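Local coordinates for stress responsive alpha-beta protein (Jannaschia sp., PDB 3BB5) that is of unknown function but forms a dimer of ferredoxin-like chains and belongs to the stress-responsive alpha/beta barrel family, at residues D46-E51 with H93-R98. Numbering follows the deposited sequence.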
loop_
_atom_site.group_PDB
_atom_site.type_symbol
_atom_site.label_atom_id
_atom_site.label_comp_id
_atom_site.label_asym_id
_atom_site.label_seq_id
_atom_site.Cartn_x
_atom_site.Cartn_y
_atom_site.Cartn_z
ATOM N N ASP A 46 -6.615 7.471 14.040
ATOM C CA ASP A 46 -5.891 6.831 15.156
ATOM C C ASP A 46 -6.809 6.564 16.359
ATOM O O ASP A 46 -6.717 5.519 17.001
ATOM C CB ASP A 46 -4.688 7.655 15.636
ATOM C CG ASP A 46 -3.476 7.551 14.704
ATOM O OD1 ASP A 46 -3.346 6.529 13.999
ATOM O OD2 ASP A 46 -2.673 8.517 14.632
ATOM N N GLY A 47 -7.691 7.516 16.647
ATOM C CA GLY A 47 -8.661 7.366 17.711
ATOM C C GLY A 47 -9.700 6.328 17.444
ATOM O O GLY A 47 -10.119 5.631 18.352
ATOM N N LEU A 48 -10.157 6.244 16.206
ATOM C CA LEU A 48 -11.150 5.251 15.833
ATOM C C LEU A 48 -10.660 3.798 15.830
ATOM O O LEU A 48 -11.366 2.924 16.324
ATOM C CB LEU A 48 -11.809 5.599 14.489
ATOM C CG LEU A 48 -12.799 4.570 13.939
ATOM C CD1 LEU A 48 -14.005 4.430 14.867
ATOM C CD2 LEU A 48 -13.166 4.910 12.493
ATOM N N ALA A 49 -9.480 3.530 15.303
ATOM C CA ALA A 49 -8.971 2.148 15.111
ATOM C C ALA A 49 -9.172 1.192 16.318
ATOM O O ALA A 49 -9.694 0.089 16.127
ATOM C CB ALA A 49 -7.528 2.182 14.743
ATOM N N PRO A 50 -8.755 1.605 17.554
ATOM C CA PRO A 50 -8.930 0.778 18.773
ATOM C C PRO A 50 -10.353 0.482 19.134
ATOM O O PRO A 50 -10.588 -0.348 19.980
ATOM C CB PRO A 50 -8.314 1.639 19.889
ATOM C CG PRO A 50 -7.521 2.672 19.224
ATOM C CD PRO A 50 -8.068 2.872 17.866
ATOM N N GLU A 51 -11.297 1.195 18.536
ATOM C CA GLU A 51 -12.705 1.077 18.848
ATOM C C GLU A 51 -13.404 0.170 17.868
ATOM O O GLU A 51 -14.569 -0.115 18.041
ATOM C CB GLU A 51 -13.348 2.489 18.890
ATOM C CG GLU A 51 -12.666 3.450 19.933
ATOM C CD GLU A 51 -12.662 2.832 21.348
ATOM O OE1 GLU A 51 -13.731 2.248 21.723
ATOM O OE2 GLU A 51 -11.610 2.895 22.052
ATOM N N HIS A 93 -18.836 4.028 9.742
ATOM C CA HIS A 93 -18.775 4.647 11.061
ATOM C C HIS A 93 -18.698 6.175 10.898
ATOM O O HIS A 93 -17.941 6.656 10.049
ATOM C CB HIS A 93 -17.548 4.113 11.829
ATOM C CG HIS A 93 -17.509 4.520 13.270
ATOM N ND1 HIS A 93 -17.190 5.794 13.682
ATOM C CD2 HIS A 93 -17.733 3.808 14.397
ATOM C CE1 HIS A 93 -17.234 5.851 15.003
ATOM N NE2 HIS A 93 -17.565 4.658 15.460
ATOM N N PRO A 94 -19.460 6.941 11.716
ATOM C CA PRO A 94 -19.468 8.406 11.580
ATOM C C PRO A 94 -18.110 9.071 11.680
ATOM O O PRO A 94 -17.868 10.047 10.975
ATOM C CB PRO A 94 -20.398 8.898 12.715
ATOM C CG PRO A 94 -20.900 7.693 13.441
ATOM C CD PRO A 94 -20.353 6.455 12.803
ATOM N N THR A 95 -17.227 8.567 12.530
ATOM C CA THR A 95 -15.835 9.072 12.609
ATOM C C THR A 95 -15.075 8.954 11.293
ATOM O O THR A 95 -14.383 9.872 10.876
ATOM C CB THR A 95 -15.031 8.381 13.772
ATOM O OG1 THR A 95 -15.774 8.507 14.983
ATOM C CG2 THR A 95 -13.681 9.060 13.991
ATOM N N HIS A 96 -15.236 7.836 10.605
ATOM C CA HIS A 96 -14.542 7.640 9.352
ATOM C C HIS A 96 -15.156 8.461 8.176
ATOM O O HIS A 96 -14.444 8.966 7.277
ATOM C CB HIS A 96 -14.513 6.151 8.986
ATOM C CG HIS A 96 -14.156 5.943 7.569
ATOM N ND1 HIS A 96 -15.095 5.661 6.601
ATOM C CD2 HIS A 96 -12.985 6.144 6.925
ATOM C CE1 HIS A 96 -14.499 5.645 5.424
ATOM N NE2 HIS A 96 -13.218 5.928 5.597
ATOM N N GLN A 97 -16.474 8.567 8.162
ATOM C CA GLN A 97 -17.121 9.410 7.184
ATOM C C GLN A 97 -16.681 10.866 7.324
ATOM O O GLN A 97 -16.445 11.542 6.318
ATOM C CB GLN A 97 -18.642 9.250 7.265
ATOM C CG GLN A 97 -19.104 7.921 6.641
ATOM C CD GLN A 97 -20.618 7.724 6.721
ATOM O OE1 GLN A 97 -21.175 7.542 7.803
ATOM N NE2 GLN A 97 -21.282 7.753 5.578
ATOM N N ARG A 98 -16.535 11.351 8.551
ATOM C CA ARG A 98 -15.967 12.690 8.745
ATOM C C ARG A 98 -14.518 12.823 8.275
ATOM O O ARG A 98 -14.195 13.744 7.544
ATOM C CB ARG A 98 -16.071 13.143 10.174
ATOM C CG ARG A 98 -16.036 14.673 10.250
ATOM C CD ARG A 98 -16.371 15.177 11.595
ATOM N NE ARG A 98 -15.241 15.024 12.495
ATOM C CZ ARG A 98 -15.051 13.999 13.317
ATOM N NH1 ARG A 98 -15.923 12.997 13.384
ATOM N NH2 ARG A 98 -13.972 13.991 14.088
#
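Leu48, near the end of helix 34-48, and Thr95, in the first turn of helix 94-105, bring the two backbones to 6.9 Å between their CA atoms. Leu48 is in every pair that touches. Its CG stands anti to the backbone N (chi1 176°), which sends the branch toward 93-98, where it forks: CD1 sits over the centre of the His93 ring, 3.5 Å from the centroid and 9° off the normal, a CH-pi contact, while CD2 lies 4.0 Å from His96 CB. Thr95 CG2 packs against Leu48 CB, also at 4.0 Å, and the Thr95 side chain also touches Ile44, one turn earlier on helix 34-48. Pro94 CD lies over the rim of the opposite imidazole face. His93 is also the N-cap of helix 94-105: its ND1 accepts from Thr95 N at 3.0 Å, with the donor 15° out of the ring plane. Replacing His93 by alanine is likely to leave Thr95 N without its capping acceptor and Leu48 CD1 without the ring it rests on. His96 ND1 bonds to Ala91 O. Between 46-51 and 93-98, helix segments of the ferredoxin-like fold, no hydrogen bond crosses; van der Waals and CH-pi packing joins them, and the capping bond probably steadies the ring.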